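Local coordinates for protein ZYG-9 (Caenorhabditis elegans, PDB 2OF3) that organises microtubules and spindle poles during mitosis and meiosis in the one-cell embryo, and carries TOG domains implicated in tubulin binding, at residues S255-E258 and E259-R263; P202-L206 and S207-T211; N157-S160 and D161-P165; E128-S131 and A132-Y136. All coordinates share one frame; numbering follows the deposited sequence.

Contact 1: S255-E258 and E259-R263; sequences SLVE and ERIKR
Glu259 N donates to Ser255 O at 2.9 Å, the first of four successive i to i+4 backbone bonds that establish this stretch as regular alpha-helix, within the last helix (251-264) of the TOG-type helical array. Lys262 N meets Glu258 O at the same length, with an N-H...O angle of 167°. Between them, Arg260 N binds Leu256 O and Ile261 N binds Val257 O; Ile261 N lies almost in line with the C=O bond of Val257, beyond the oxygen, whereas the other three donors are tilted from the carbonyl planes.

The apolar side of the turn is carried by Val257 and Ile261, whose side chains cross at a slant with Val257 CG1 4.0 Å from Ile261 CD1. Val257 CG1 stands opposite its own backbone N (chi1 177°) and beside the carbonyl carbon, which directs it at the next turn. Ile261 CG1 lies 3.4 Å from Val257 O. Both residues also touch Trp243 of helix 241-246, while Val257 reaches Ile228 and Ile261 reaches Phe235 on helix 221-238.

Arg260 sets its CB 3.5 Å from Val257 O, then bends at chi2 and chi3 and lies against Ile228 and Val232. On the polar side a one-turn salt bridge forms: Arg263 NE donates to Glu259 OE2 at 2.8 Å; the oxygen uses its anti lone pair and lies 18° out of the Arg263 guanidinium plane.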
ATOM      1  N   SER A 255      -7.241 -27.008  15.834  1.00 31.04           N
ATOM      2  CA  SER A 255      -7.014 -28.293  15.117  1.00 31.41           C
ATOM      3  C   SER A 255      -6.699 -28.133  13.658  1.00 29.98           C
ATOM      4  O   SER A 255      -5.881 -28.898  13.117  1.00 30.77           O
ATOM      5  CB  SER A 255      -8.207 -29.242  15.162  1.00 31.40           C
ATOM      6  OG  SER A 255      -8.884 -29.111  16.374  1.00 39.26           O
ATOM      7  N   LEU A 256      -7.375 -27.182  13.001  1.00 28.63           N
ATOM      8  CA  LEU A 256      -7.053 -26.873  11.594  1.00 27.75           C
ATOM      9  C   LEU A 256      -5.607 -26.409  11.468  1.00 26.93           C
ATOM     10  O   LEU A 256      -4.874 -26.834  10.589  1.00 27.40           O
ATOM     11  CB  LEU A 256      -8.004 -25.809  11.025  1.00 27.11           C
ATOM     12  CG  LEU A 256      -9.487 -26.201  10.999  1.00 27.50           C
ATOM     13  CD1 LEU A 256     -10.352 -24.968  10.826  1.00 27.10           C
ATOM     14  CD2 LEU A 256      -9.726 -27.269   9.920  1.00 29.32           C
ATOM     15  N   VAL A 257      -5.187 -25.503  12.328  1.00 27.43           N
ATOM     16  CA  VAL A 257      -3.769 -25.081  12.294  1.00 28.06           C
ATOM     17  C   VAL A 257      -2.820 -26.262  12.565  1.00 29.07           C
ATOM     18  O   VAL A 257      -1.841 -26.431  11.816  1.00 29.39           O
ATOM     19  CB  VAL A 257      -3.523 -23.879  13.236  1.00 28.05           C
ATOM     20  CG1 VAL A 257      -2.043 -23.485  13.247  1.00 29.46           C
ATOM     21  CG2 VAL A 257      -4.424 -22.696  12.793  1.00 27.02           C
ATOM     22  N   GLU A 258      -3.114 -27.109  13.580  1.00 30.05           N
ATOM     23  CA  GLU A 258      -2.261 -28.294  13.893  1.00 32.49           C
ATOM     24  C   GLU A 258      -2.136 -29.256  12.726  1.00 30.96           C
ATOM     25  O   GLU A 258      -1.066 -29.767  12.456  1.00 30.92           O
ATOM     26  CB  GLU A 258      -2.765 -29.057  15.124  1.00 31.74           C
ATOM     27  CG  GLU A 258      -2.632 -28.327  16.473  1.00 37.39           C
ATOM     28  CD  GLU A 258      -3.528 -28.968  17.598  1.00 38.92           C
ATOM     29  OE1 GLU A 258      -4.468 -29.724  17.263  1.00 48.06           O
ATOM     30  OE2 GLU A 258      -3.311 -28.709  18.814  1.00 46.12           O
ATOM     31  N   GLU A 259      -3.248 -29.515  12.039  1.00 31.09           N
ATOM     32  CA  GLU A 259      -3.283 -30.377  10.860  1.00 30.59           C
ATOM     33  C   GLU A 259      -2.464 -29.793   9.692  1.00 30.57           C
ATOM     34  O   GLU A 259      -1.777 -30.527   8.976  1.00 30.22           O
ATOM     35  CB  GLU A 259      -4.771 -30.605  10.437  1.00 31.53           C
ATOM     36  CG  GLU A 259      -5.002 -31.646   9.288  1.00 33.92           C
ATOM     37  CD  GLU A 259      -4.337 -33.021   9.628  1.00 39.42           C
ATOM     38  OE1 GLU A 259      -4.344 -33.415  10.815  1.00 41.88           O
ATOM     39  OE2 GLU A 259      -3.771 -33.693   8.725  1.00 40.20           O
ATOM     40  N   ARG A 260      -2.547 -28.478   9.478  1.00 30.30           N
ATOM     41  CA  ARG A 260      -1.722 -27.822   8.452  1.00 30.44           C
ATOM     42  C   ARG A 260      -0.224 -27.982   8.765  1.00 30.93           C
ATOM     43  O   ARG A 260       0.563 -28.287   7.853  1.00 31.08           O
ATOM     44  CB  ARG A 260      -2.077 -26.336   8.342  1.00 29.09           C
ATOM     45  CG  ARG A 260      -1.432 -25.580   7.150  1.00 30.10           C
ATOM     46  CD  ARG A 260      -1.797 -26.105   5.754  1.00 28.99           C
ATOM     47  NE  ARG A 260      -3.238 -26.106   5.509  1.00 26.80           N
ATOM     48  CZ  ARG A 260      -3.979 -25.050   5.154  1.00 26.81           C
ATOM     49  NH1 ARG A 260      -3.465 -23.848   4.951  1.00 25.66           N
ATOM     50  NH2 ARG A 260      -5.275 -25.211   4.957  1.00 23.70           N
ATOM     51  N   ILE A 261       0.159 -27.768  10.034  1.00 31.98           N
ATOM     52  CA  ILE A 261       1.552 -27.975  10.500  1.00 33.14           C
ATOM     53  C   ILE A 261       1.945 -29.415  10.230  1.00 34.95           C
ATOM     54  O   ILE A 261       2.966 -29.671   9.585  1.00 35.86           O
ATOM     55  CB  ILE A 261       1.744 -27.664  11.999  1.00 32.88           C
ATOM     56  CG1 ILE A 261       1.544 -26.150  12.247  1.00 33.14           C
ATOM     57  CG2 ILE A 261       3.132 -28.250  12.525  1.00 31.52           C
ATOM     58  CD1 ILE A 261       1.298 -25.700  13.774  1.00 32.77           C
ATOM     59  N   LYS A 262       1.113 -30.353  10.677  1.00 36.26           N
ATOM     60  CA  LYS A 262       1.377 -31.761  10.448  1.00 38.40           C
ATOM     61  C   LYS A 262       1.597 -32.048   8.970  1.00 39.16           C
ATOM     62  O   LYS A 262       2.607 -32.616   8.602  1.00 39.72           O
ATOM     63  CB  LYS A 262       0.273 -32.626  11.043  1.00 38.79           C
ATOM     64  CG  LYS A 262       0.539 -34.108  10.889  1.00 43.86           C
ATOM     65  CD  LYS A 262      -0.659 -34.947  11.351  1.00 50.36           C
ATOM     66  CE  LYS A 262      -0.543 -36.380  10.817  1.00 52.53           C
ATOM     67  NZ  LYS A 262      -1.501 -37.291  11.500  1.00 54.34           N
ATOM     68  N   ARG A 263       0.687 -31.608   8.109  1.00 39.98           N
ATOM     69  CA  ARG A 263       0.818 -31.867   6.674  1.00 40.65           C
ATOM     70  C   ARG A 263       1.980 -31.188   5.934  1.00 42.59           C
ATOM     71  O   ARG A 263       2.555 -31.801   5.023  1.00 42.89           O
ATOM     72  CB  ARG A 263      -0.484 -31.555   5.933  1.00 39.50           C
ATOM     73  CG  ARG A 263      -1.609 -32.496   6.320  1.00 38.84           C
ATOM     74  CD  ARG A 263      -2.866 -32.188   5.488  1.00 35.23           C
ATOM     75  NE  ARG A 263      -4.020 -32.900   6.024  1.00 31.46           N
ATOM     76  CZ  ARG A 263      -5.237 -32.851   5.492  1.00 27.89           C
ATOM     77  NH1 ARG A 263      -5.482 -32.109   4.414  1.00 25.81           N
ATOM     78  NH2 ARG A 263      -6.221 -33.521   6.056  1.00 26.44           N
TER

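Contact 2: P202-L206 and S207-T211; sequences PLKSL and SVEKT
The backbone passes from right-handed helical angles at Leu206 to the left-handed region at Ser207 (phi 61°, psi 44°), and this reversal joins the turn after a 3-10 segment to the N terminus of helix 208-212. Ser207 holds the N-cap position, yet its hydroxyl makes no capping bond. Water joins the two sides instead. One molecule accepts from Val208 N at 2.7 Å and donates both to Leu203 O, 3.1 Å away, and to Glu209 OE1, so a first-turn amide, a loop carbonyl and a carboxylate share a single bridge. A second water donates to Ser205 O at 2.6 Å and is hydrogen-bonded to Ser207 OG.

The apolar contact centres on Val208 CG2, which lies 4.2 Å from Leu203 CB and equally far from Leu206 CB. From there Leu206 runs on to Leu166, Thr169 and Pro170 of helix 165-174, while Val208 also touches Val230 of helix 221-238. Lys204 NZ is 5.5 Å from Glu209 OE2, too far to pair; both lie near Glu238, to which Lys204 makes a long, weak ion pair.

At the helix start, the N-cap carbonyl Ser207 O takes two donors from one residue, Thr211 N and Thr211 OG1, which approach from opposite faces of the carbonyl plane. A valine in place of Thr211 would remove the hydroxyl and is likely to leave Ser207 O with the backbone donor alone of this pair. The torsion chi1 of -49° puts OG1 beside Thr211 N, and the resulting bond from Thr211 OG1 to Ser207 O is short, at 2.5 Å.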
ATOM      1  N   PRO A 202      11.759 -10.435  13.677  1.00 37.28           N
ATOM      2  CA  PRO A 202      11.791  -8.983  13.391  1.00 36.76           C
ATOM      3  C   PRO A 202      10.446  -8.264  13.653  1.00 36.61           C
ATOM      4  O   PRO A 202      10.437  -7.024  13.771  1.00 35.73           O
ATOM      5  CB  PRO A 202      12.157  -8.926  11.915  1.00 36.82           C
ATOM      6  CG  PRO A 202      12.718 -10.268  11.564  1.00 36.23           C
ATOM      7  CD  PRO A 202      12.050 -11.238  12.470  1.00 36.88           C
ATOM      8  N   LEU A 203       9.347  -9.035  13.802  1.00 35.10           N
ATOM      9  CA  LEU A 203       8.000  -8.486  13.898  1.00 34.97           C
ATOM     10  C   LEU A 203       7.412  -8.635  15.292  1.00 36.31           C
ATOM     11  O   LEU A 203       6.242  -8.301  15.528  1.00 35.86           O
ATOM     12  CB  LEU A 203       7.085  -9.138  12.842  1.00 33.40           C
ATOM     13  CG  LEU A 203       7.528  -9.185  11.365  1.00 32.28           C
ATOM     14  CD1 LEU A 203       6.397  -9.736  10.475  1.00 28.06           C
ATOM     15  CD2 LEU A 203       8.001  -7.768  10.860  1.00 28.50           C
ATOM     16  N   LYS A 204       8.233  -9.103  16.232  1.00 38.04           N
ATOM     17  CA  LYS A 204       7.746  -9.435  17.565  1.00 39.44           C
ATOM     18  C   LYS A 204       6.967  -8.351  18.345  1.00 39.69           C
ATOM     19  O   LYS A 204       6.052  -8.718  19.115  1.00 40.01           O
ATOM     20  CB  LYS A 204       8.878  -9.985  18.422  1.00 41.36           C
ATOM     21  CG  LYS A 204       9.278 -11.448  18.078  1.00 45.37           C
ATOM     22  CD  LYS A 204       8.099 -12.473  17.954  1.00 47.77           C
ATOM     23  CE  LYS A 204       8.515 -13.902  18.436  1.00 47.59           C
ATOM     24  NZ  LYS A 204       9.947 -14.404  18.121  1.00 48.20           N
ATOM     25  N   SER A 205       7.295  -7.056  18.162  1.00 38.27           N
ATOM     26  CA  SER A 205       6.572  -5.958  18.873  1.00 37.74           C
ATOM     27  C   SER A 205       5.151  -5.753  18.369  1.00 36.51           C
ATOM     28  O   SER A 205       4.340  -5.038  19.001  1.00 35.74           O
ATOM     29  CB  SER A 205       7.318  -4.618  18.757  1.00 38.14           C
ATOM     30  OG  SER A 205       7.426  -4.193  17.394  1.00 40.44           O
ATOM     31  N   LEU A 206       4.835  -6.393  17.240  1.00 34.88           N
ATOM     32  CA  LEU A 206       3.562  -6.143  16.553  1.00 33.77           C
ATOM     33  C   LEU A 206       2.412  -7.104  16.904  1.00 33.06           C
ATOM     34  O   LEU A 206       1.245  -6.843  16.552  1.00 32.94           O
ATOM     35  CB  LEU A 206       3.785  -6.068  15.033  1.00 33.46           C
ATOM     36  CG  LEU A 206       4.801  -4.975  14.620  1.00 32.77           C
ATOM     37  CD1 LEU A 206       4.875  -4.943  13.118  1.00 30.31           C
ATOM     38  CD2 LEU A 206       4.362  -3.603  15.202  1.00 30.40           C
ATOM     39  N   SER A 207       2.701  -8.181  17.623  1.00 31.38           N
ATOM     40  CA  SER A 207       1.603  -9.060  18.041  1.00 30.76           C
ATOM     41  C   SER A 207       0.866  -9.644  16.787  1.00 29.10           C
ATOM     42  O   SER A 207      -0.367  -9.674  16.734  1.00 27.85           O
ATOM     43  CB  SER A 207       0.590  -8.316  18.928  1.00 31.34           C
ATOM     44  OG  SER A 207       1.107  -8.119  20.242  1.00 35.57           O
ATOM     45  N   VAL A 208       1.652 -10.084  15.814  1.00 27.25           N
ATOM     46  CA  VAL A 208       1.118 -10.680  14.622  1.00 28.22           C
ATOM     47  C   VAL A 208       0.298 -11.937  14.955  1.00 27.99           C
ATOM     48  O   VAL A 208      -0.848 -12.036  14.529  1.00 28.72           O
ATOM     49  CB  VAL A 208       2.239 -11.044  13.635  1.00 27.64           C
ATOM     50  CG1 VAL A 208       1.680 -11.860  12.467  1.00 26.65           C
ATOM     51  CG2 VAL A 208       2.954  -9.762  13.140  1.00 27.35           C
ATOM     52  N   GLU A 209       0.856 -12.871  15.720  1.00 28.65           N
ATOM     53  CA  GLU A 209       0.151 -14.147  16.016  1.00 29.33           C
ATOM     54  C   GLU A 209      -1.195 -13.904  16.628  1.00 29.25           C
ATOM     55  O   GLU A 209      -2.188 -14.453  16.159  1.00 29.67           O
ATOM     56  CB  GLU A 209       0.967 -15.098  16.890  1.00 29.68           C
ATOM     57  CG  GLU A 209       2.368 -15.371  16.405  1.00 29.95           C
ATOM     58  CD  GLU A 209       3.424 -14.397  17.002  1.00 31.82           C
ATOM     59  OE1 GLU A 209       3.129 -13.206  17.280  1.00 33.90           O
ATOM     60  OE2 GLU A 209       4.573 -14.838  17.177  1.00 32.01           O
ATOM     61  N   LYS A 210      -1.263 -13.016  17.609  1.00 28.77           N
ATOM     62  CA  LYS A 210      -2.501 -12.748  18.304  1.00 30.15           C
ATOM     63  C   LYS A 210      -3.530 -11.987  17.480  1.00 28.96           C
ATOM     64  O   LYS A 210      -4.744 -12.188  17.651  1.00 27.92           O
ATOM     65  CB  LYS A 210      -2.209 -11.960  19.616  1.00 30.93           C
ATOM     66  CG  LYS A 210      -3.470 -11.495  20.348  1.00 31.79           C
ATOM     67  CD  LYS A 210      -3.180 -11.053  21.813  1.00 35.05           C
ATOM     68  CE  LYS A 210      -4.455 -11.204  22.732  1.00 41.56           C
ATOM     69  NZ  LYS A 210      -4.696 -12.639  23.296  1.00 47.47           N
ATOM     70  N   THR A 211      -3.058 -11.072  16.622  1.00 27.42           N
ATOM     71  CA  THR A 211      -3.948 -10.308  15.782  1.00 26.48           C
ATOM     72  C   THR A 211      -4.523 -11.184  14.662  1.00 25.57           C
ATOM     73  O   THR A 211      -5.684 -11.009  14.249  1.00 25.45           O
ATOM     74  CB  THR A 211      -3.191  -9.110  15.137  1.00 27.23           C
ATOM     75  OG1 THR A 211      -2.459  -8.416  16.164  1.00 30.02           O
ATOM     76  CG2 THR A 211      -4.149  -8.152  14.507  1.00 24.78           C
TER
HETATM   77  O   HOH W   1       4.259 -10.521  16.480  1.00 39.16           O
HETATM   78  O   HOH W   2       1.922  -5.251  20.008  1.00 51.25           O

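Contact 3: N157-S160 and D161-P165; sequences NVLS and DVVGP
Ser160 O receives Gly164 N at 2.9 Å, and this bond closes the last turn of helix 146-163 at a glycine-terminated helix end. The donor stands well above the carbonyl plane, and the N-H...O angle is only 133°, so the turn is already distorted. Gly164 leaves the helix with positive phi (92°); at its backbone angles a CB would jam against the carbonyl oxygen of Val163. It is also the N-cap residue of helix 165-174, whose first residue, Pro165, has no N-H to offer.

The two bonds just before it are more regular. Val163 N reaches Leu159 O at 2.7 Å, almost head-on, and Val162 N reaches Val158 O in the carbonyl plane at 3.1 Å. Asp161 N, by contrast, is divided between two weak bonds, one to Asn157 O at 3.5 Å and one to Val158 O. Asn157 O has a further donor, a water 2.9 Å away that also donates weakly to Asp161 OD1.

The polar ends of Ser160 and Asn157 find partners outside the two segments: Ser160 OG bonds Val156 O and Tyr194 OH, and Asn157 OD1 takes a weak bond from Arg153. On the apolar face Leu159 CD2 lies 4.3 Å from Val163 CG2. That methyl sits beside its own backbone N because CG1 takes the opposite place (chi1 178°), which brings Val163 CG2 to 3.4 Å from Leu159 O.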
ATOM      1  N   ASN A 157       4.968  -5.217  -3.272  1.00 22.86           N
ATOM      2  CA  ASN A 157       6.276  -5.917  -3.182  1.00 23.65           C
ATOM      3  C   ASN A 157       7.461  -4.957  -3.342  1.00 22.99           C
ATOM      4  O   ASN A 157       8.493  -5.109  -2.666  1.00 23.73           O
ATOM      5  CB  ASN A 157       6.382  -7.056  -4.236  1.00 23.15           C
ATOM      6  CG  ASN A 157       5.531  -8.279  -3.885  1.00 26.52           C
ATOM      7  OD1 ASN A 157       5.058  -8.436  -2.739  1.00 27.26           O
ATOM      8  ND2 ASN A 157       5.323  -9.167  -4.883  1.00 30.44           N
ATOM      9  N   VAL A 158       7.325  -3.952  -4.195  1.00 21.80           N
ATOM     10  CA  VAL A 158       8.369  -2.886  -4.269  1.00 22.92           C
ATOM     11  C   VAL A 158       8.439  -2.032  -2.971  1.00 23.47           C
ATOM     12  O   VAL A 158       9.524  -1.802  -2.415  1.00 23.24           O
ATOM     13  CB  VAL A 158       8.157  -1.976  -5.521  1.00 23.23           C
ATOM     14  CG1 VAL A 158       9.226  -0.906  -5.618  1.00 21.61           C
ATOM     15  CG2 VAL A 158       8.150  -2.857  -6.811  1.00 23.12           C
ATOM     16  N   LEU A 159       7.291  -1.591  -2.470  1.00 22.94           N
ATOM     17  CA  LEU A 159       7.244  -0.823  -1.244  1.00 23.86           C
ATOM     18  C   LEU A 159       7.773  -1.587  -0.049  1.00 24.53           C
ATOM     19  O   LEU A 159       8.354  -0.996   0.846  1.00 26.24           O
ATOM     20  CB  LEU A 159       5.793  -0.391  -0.945  1.00 23.53           C
ATOM     21  CG  LEU A 159       5.247   0.742  -1.801  1.00 25.91           C
ATOM     22  CD1 LEU A 159       3.704   0.774  -1.768  1.00 24.41           C
ATOM     23  CD2 LEU A 159       5.840   2.046  -1.286  1.00 27.30           C
ATOM     24  N   SER A 160       7.556  -2.898   0.006  1.00 25.39           N
ATOM     25  CA  SER A 160       8.076  -3.731   1.096  1.00 25.75           C
ATOM     26  C   SER A 160       9.589  -3.647   1.088  1.00 25.75           C
ATOM     27  O   SER A 160      10.198  -3.697   2.142  1.00 27.31           O
ATOM     28  CB  SER A 160       7.680  -5.211   0.911  1.00 24.36           C
ATOM     29  OG  SER A 160       6.280  -5.429   0.956  1.00 26.57           O
ATOM     30  N   ASP A 161      10.207  -3.560  -0.080  1.00 26.14           N
ATOM     31  CA  ASP A 161      11.655  -3.386  -0.156  1.00 28.05           C
ATOM     32  C   ASP A 161      12.094  -2.030   0.320  1.00 27.37           C
ATOM     33  O   ASP A 161      13.090  -1.949   0.990  1.00 28.99           O
ATOM     34  CB  ASP A 161      12.203  -3.574  -1.573  1.00 28.29           C
ATOM     35  CG  ASP A 161      12.225  -5.045  -2.009  1.00 34.78           C
ATOM     36  OD1 ASP A 161      12.210  -5.956  -1.132  1.00 39.89           O
ATOM     37  OD2 ASP A 161      12.274  -5.298  -3.250  1.00 41.11           O
ATOM     38  N   VAL A 162      11.380  -0.970  -0.057  1.00 25.49           N
ATOM     39  CA  VAL A 162      11.704   0.400   0.340  1.00 24.99           C
ATOM     40  C   VAL A 162      11.437   0.622   1.838  1.00 25.67           C
ATOM     41  O   VAL A 162      12.334   1.124   2.581  1.00 25.82           O
ATOM     42  CB  VAL A 162      10.847   1.410  -0.460  1.00 24.67           C
ATOM     43  CG1 VAL A 162      11.083   2.803   0.035  1.00 24.42           C
ATOM     44  CG2 VAL A 162      11.156   1.316  -1.959  1.00 24.07           C
ATOM     45  N   VAL A 163      10.226   0.219   2.289  1.00 24.85           N
ATOM     46  CA  VAL A 163       9.694   0.529   3.629  1.00 24.02           C
ATOM     47  C   VAL A 163      10.160  -0.499   4.665  1.00 24.95           C
ATOM     48  O   VAL A 163      10.479  -0.135   5.808  1.00 25.55           O
ATOM     49  CB  VAL A 163       8.108   0.701   3.599  1.00 24.05           C
ATOM     50  CG1 VAL A 163       7.508   0.977   4.963  1.00 22.15           C
ATOM     51  CG2 VAL A 163       7.662   1.859   2.646  1.00 23.65           C
ATOM     52  N   GLY A 164      10.182  -1.784   4.283  1.00 25.12           N
ATOM     53  CA  GLY A 164      10.561  -2.864   5.173  1.00 25.03           C
ATOM     54  C   GLY A 164       9.362  -3.455   5.890  1.00 25.68           C
ATOM     55  O   GLY A 164       8.391  -2.745   6.181  1.00 25.85           O
ATOM     56  N   PRO A 165       9.408  -4.770   6.183  1.00 26.42           N
ATOM     57  CA  PRO A 165       8.333  -5.435   6.901  1.00 26.40           C
ATOM     58  C   PRO A 165       7.897  -4.844   8.214  1.00 26.88           C
ATOM     59  O   PRO A 165       6.689  -4.811   8.511  1.00 25.94           O
ATOM     60  CB  PRO A 165       8.887  -6.830   7.099  1.00 25.82           C
ATOM     61  CG  PRO A 165       9.564  -7.050   5.819  1.00 25.90           C
ATOM     62  CD  PRO A 165      10.390  -5.758   5.712  1.00 25.82           C
TER
HETATM   63  O   HOH W   3       9.334  -7.600  -1.550  1.00 42.81           O

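Contact 4: E128-S131 and A132-Y136; sequences EEVS and AFVPY
Glu128 O accepts from Ala132 N at 3.0 Å, an ordinary helical bond at the start of a proline-kinked turn of helix 127-139; the carboxylate of Glu128 forms a salt bridge with Lys19. Next, Glu129 O gets only a weak i to i+4 bond from Phe133 N, at 3.3 Å with an N-H...O angle of 123°, because that donor is shared with Val130 O in 3-10 fashion. The Glu129 carboxylate is bonded to Ser126 OG.

Val130 O is gripped twice. Val134 N lies 3.0 Å from Val130 O, nearly in line with the C=O bond, and Phe133 N comes from above the carbonyl plane at 3.2 Å from the same oxygen. The two valines lie side by side and point the same way, with Val130 CG1 3.9 Å from Val134 CG2.

At Ser131 the ladder breaks, because Pro135 has no N-H for Ser131 O. The ring takes the donor's place, Pro135 CD standing 3.1 Å from Ser131 O. Beyond it, Tyr136 N falls back on a weak bond to Phe133 O.

Phe133 CG lies opposite the backbone N (chi1 180°), carrying the ring away from Glu128-Ser131 to Leu89 and Thr93 of helix 85-95 and Leu159 of helix 146-163. Val130, Val134 and Pro135 meet Met171 of helix 165-174, so the kinked turn is packed among helices 85-95, 146-163 and 165-174 of the all-helical fold.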
ATOM      1  N   GLU A 128       5.401  10.044   6.678  1.00 22.89           N
ATOM      2  CA  GLU A 128       4.284  10.792   6.142  1.00 23.12           C
ATOM      3  C   GLU A 128       3.919  10.350   4.729  1.00 22.20           C
ATOM      4  O   GLU A 128       2.748  10.194   4.443  1.00 20.53           O
ATOM      5  CB  GLU A 128       4.586  12.298   6.121  1.00 23.58           C
ATOM      6  CG  GLU A 128       4.655  12.958   7.551  1.00 23.24           C
ATOM      7  CD  GLU A 128       5.936  12.667   8.297  1.00 27.10           C
ATOM      8  OE1 GLU A 128       6.974  12.215   7.730  1.00 23.76           O
ATOM      9  OE2 GLU A 128       5.910  12.883   9.517  1.00 31.51           O
ATOM     10  N   GLU A 129       4.914  10.207   3.855  1.00 21.50           N
ATOM     11  CA  GLU A 129       4.664   9.750   2.485  1.00 22.37           C
ATOM     12  C   GLU A 129       4.122   8.334   2.450  1.00 21.73           C
ATOM     13  O   GLU A 129       3.195   8.053   1.681  1.00 20.71           O
ATOM     14  CB  GLU A 129       5.933   9.728   1.676  1.00 22.67           C
ATOM     15  CG  GLU A 129       6.532  11.039   1.502  1.00 28.60           C
ATOM     16  CD  GLU A 129       7.927  10.942   0.866  1.00 33.72           C
ATOM     17  OE1 GLU A 129       8.947  11.202   1.642  1.00 26.84           O
ATOM     18  OE2 GLU A 129       7.920  10.611  -0.392  1.00 28.99           O
ATOM     19  N   VAL A 130       4.713   7.452   3.249  1.00 21.12           N
ATOM     20  CA  VAL A 130       4.253   6.057   3.365  1.00 22.85           C
ATOM     21  C   VAL A 130       2.799   5.965   3.816  1.00 21.48           C
ATOM     22  O   VAL A 130       1.988   5.254   3.220  1.00 21.99           O
ATOM     23  CB  VAL A 130       5.186   5.186   4.300  1.00 22.03           C
ATOM     24  CG1 VAL A 130       4.703   3.743   4.302  1.00 25.52           C
ATOM     25  CG2 VAL A 130       6.627   5.146   3.788  1.00 24.59           C
ATOM     26  N   SER A 131       2.470   6.684   4.869  1.00 21.85           N
ATOM     27  CA  SER A 131       1.135   6.647   5.490  1.00 23.02           C
ATOM     28  C   SER A 131       0.117   7.262   4.601  1.00 20.46           C
ATOM     29  O   SER A 131      -1.028   6.887   4.645  1.00 21.45           O
ATOM     30  CB  SER A 131       1.161   7.522   6.760  1.00 23.49           C
ATOM     31  OG  SER A 131       1.329   6.625   7.809  1.00 33.64           O
ATOM     32  N   ALA A 132       0.505   8.264   3.833  1.00 19.76           N
ATOM     33  CA  ALA A 132      -0.422   8.909   2.862  1.00 18.65           C
ATOM     34  C   ALA A 132      -0.777   7.979   1.706  1.00 19.30           C
ATOM     35  O   ALA A 132      -1.796   8.158   1.105  1.00 19.30           O
ATOM     36  CB  ALA A 132       0.204  10.200   2.293  1.00 19.31           C
ATOM     37  N   PHE A 133       0.063   6.999   1.365  1.00 18.70           N
ATOM     38  CA  PHE A 133      -0.188   6.209   0.154  1.00 18.79           C
ATOM     39  C   PHE A 133      -0.669   4.780   0.442  1.00 20.27           C
ATOM     40  O   PHE A 133      -1.692   4.330  -0.103  1.00 19.40           O
ATOM     41  CB  PHE A 133       1.059   6.154  -0.762  1.00 18.72           C
ATOM     42  CG  PHE A 133       0.825   5.322  -2.035  1.00 19.36           C
ATOM     43  CD1 PHE A 133      -0.198   5.666  -2.939  1.00 19.30           C
ATOM     44  CD2 PHE A 133       1.597   4.225  -2.317  1.00 20.14           C
ATOM     45  CE1 PHE A 133      -0.437   4.902  -4.139  1.00 20.23           C
ATOM     46  CE2 PHE A 133       1.370   3.455  -3.509  1.00 19.47           C
ATOM     47  CZ  PHE A 133       0.344   3.791  -4.386  1.00 19.33           C
ATOM     48  N   VAL A 134       0.089   4.069   1.266  1.00 20.40           N
ATOM     49  CA  VAL A 134      -0.099   2.633   1.464  1.00 21.09           C
ATOM     50  C   VAL A 134      -1.489   2.240   1.940  1.00 21.15           C
ATOM     51  O   VAL A 134      -2.028   1.305   1.378  1.00 23.23           O
ATOM     52  CB  VAL A 134       1.053   1.995   2.319  1.00 20.36           C
ATOM     53  CG1 VAL A 134       0.765   0.441   2.609  1.00 20.87           C
ATOM     54  CG2 VAL A 134       2.373   2.181   1.577  1.00 21.70           C
ATOM     55  N   PRO A 135      -2.070   2.895   2.975  1.00 21.80           N
ATOM     56  CA  PRO A 135      -3.402   2.516   3.413  1.00 21.86           C
ATOM     57  C   PRO A 135      -4.444   2.578   2.312  1.00 22.62           C
ATOM     58  O   PRO A 135      -5.411   1.738   2.299  1.00 22.42           O
ATOM     59  CB  PRO A 135      -3.689   3.495   4.588  1.00 21.99           C
ATOM     60  CG  PRO A 135      -2.348   3.754   5.146  1.00 20.92           C
ATOM     61  CD  PRO A 135      -1.514   3.920   3.869  1.00 19.86           C
ATOM     62  N   TYR A 136      -4.275   3.501   1.365  1.00 21.45           N
ATOM     63  CA  TYR A 136      -5.261   3.570   0.264  1.00 20.72           C
ATOM     64  C   TYR A 136      -4.970   2.555  -0.810  1.00 21.05           C
ATOM     65  O   TYR A 136      -5.903   2.024  -1.408  1.00 21.52           O
ATOM     66  CB  TYR A 136      -5.299   4.955  -0.357  1.00 21.90           C
ATOM     67  CG  TYR A 136      -5.660   5.961   0.689  1.00 21.84           C
ATOM     68  CD1 TYR A 136      -6.973   6.056   1.144  1.00 22.05           C
ATOM     69  CD2 TYR A 136      -4.665   6.773   1.268  1.00 22.85           C
ATOM     70  CE1 TYR A 136      -7.325   6.968   2.181  1.00 22.57           C
ATOM     71  CE2 TYR A 136      -4.983   7.699   2.323  1.00 19.96           C
ATOM     72  CZ  TYR A 136      -6.313   7.769   2.741  1.00 23.80           C
ATOM     73  OH  TYR A 136      -6.624   8.645   3.730  1.00 24.66           O
TER

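From the N terminus the four contacts follow in series, 4, 3, 2 and then 1, with none nested or crossed. Contacts 4 and 1 are turns within helices 127-139 and 251-264; contact 3 closes the end of helix 146-163, and contact 2 joins a loop to helix 208-212. Contacts 4 and 3 belong to consecutive helices and pack directly, with Val163 CG2 3.6 Å from Val130 CG2. Contact 3 then meets contact 2 where Leu203 CD2 lies 3.9 Å from Pro165 C. Contact 1 stands apart, its nearest atoms about 9 Å from contact 2, although both reach helix 221-238; its centre is about 36 Å from that of contact 4.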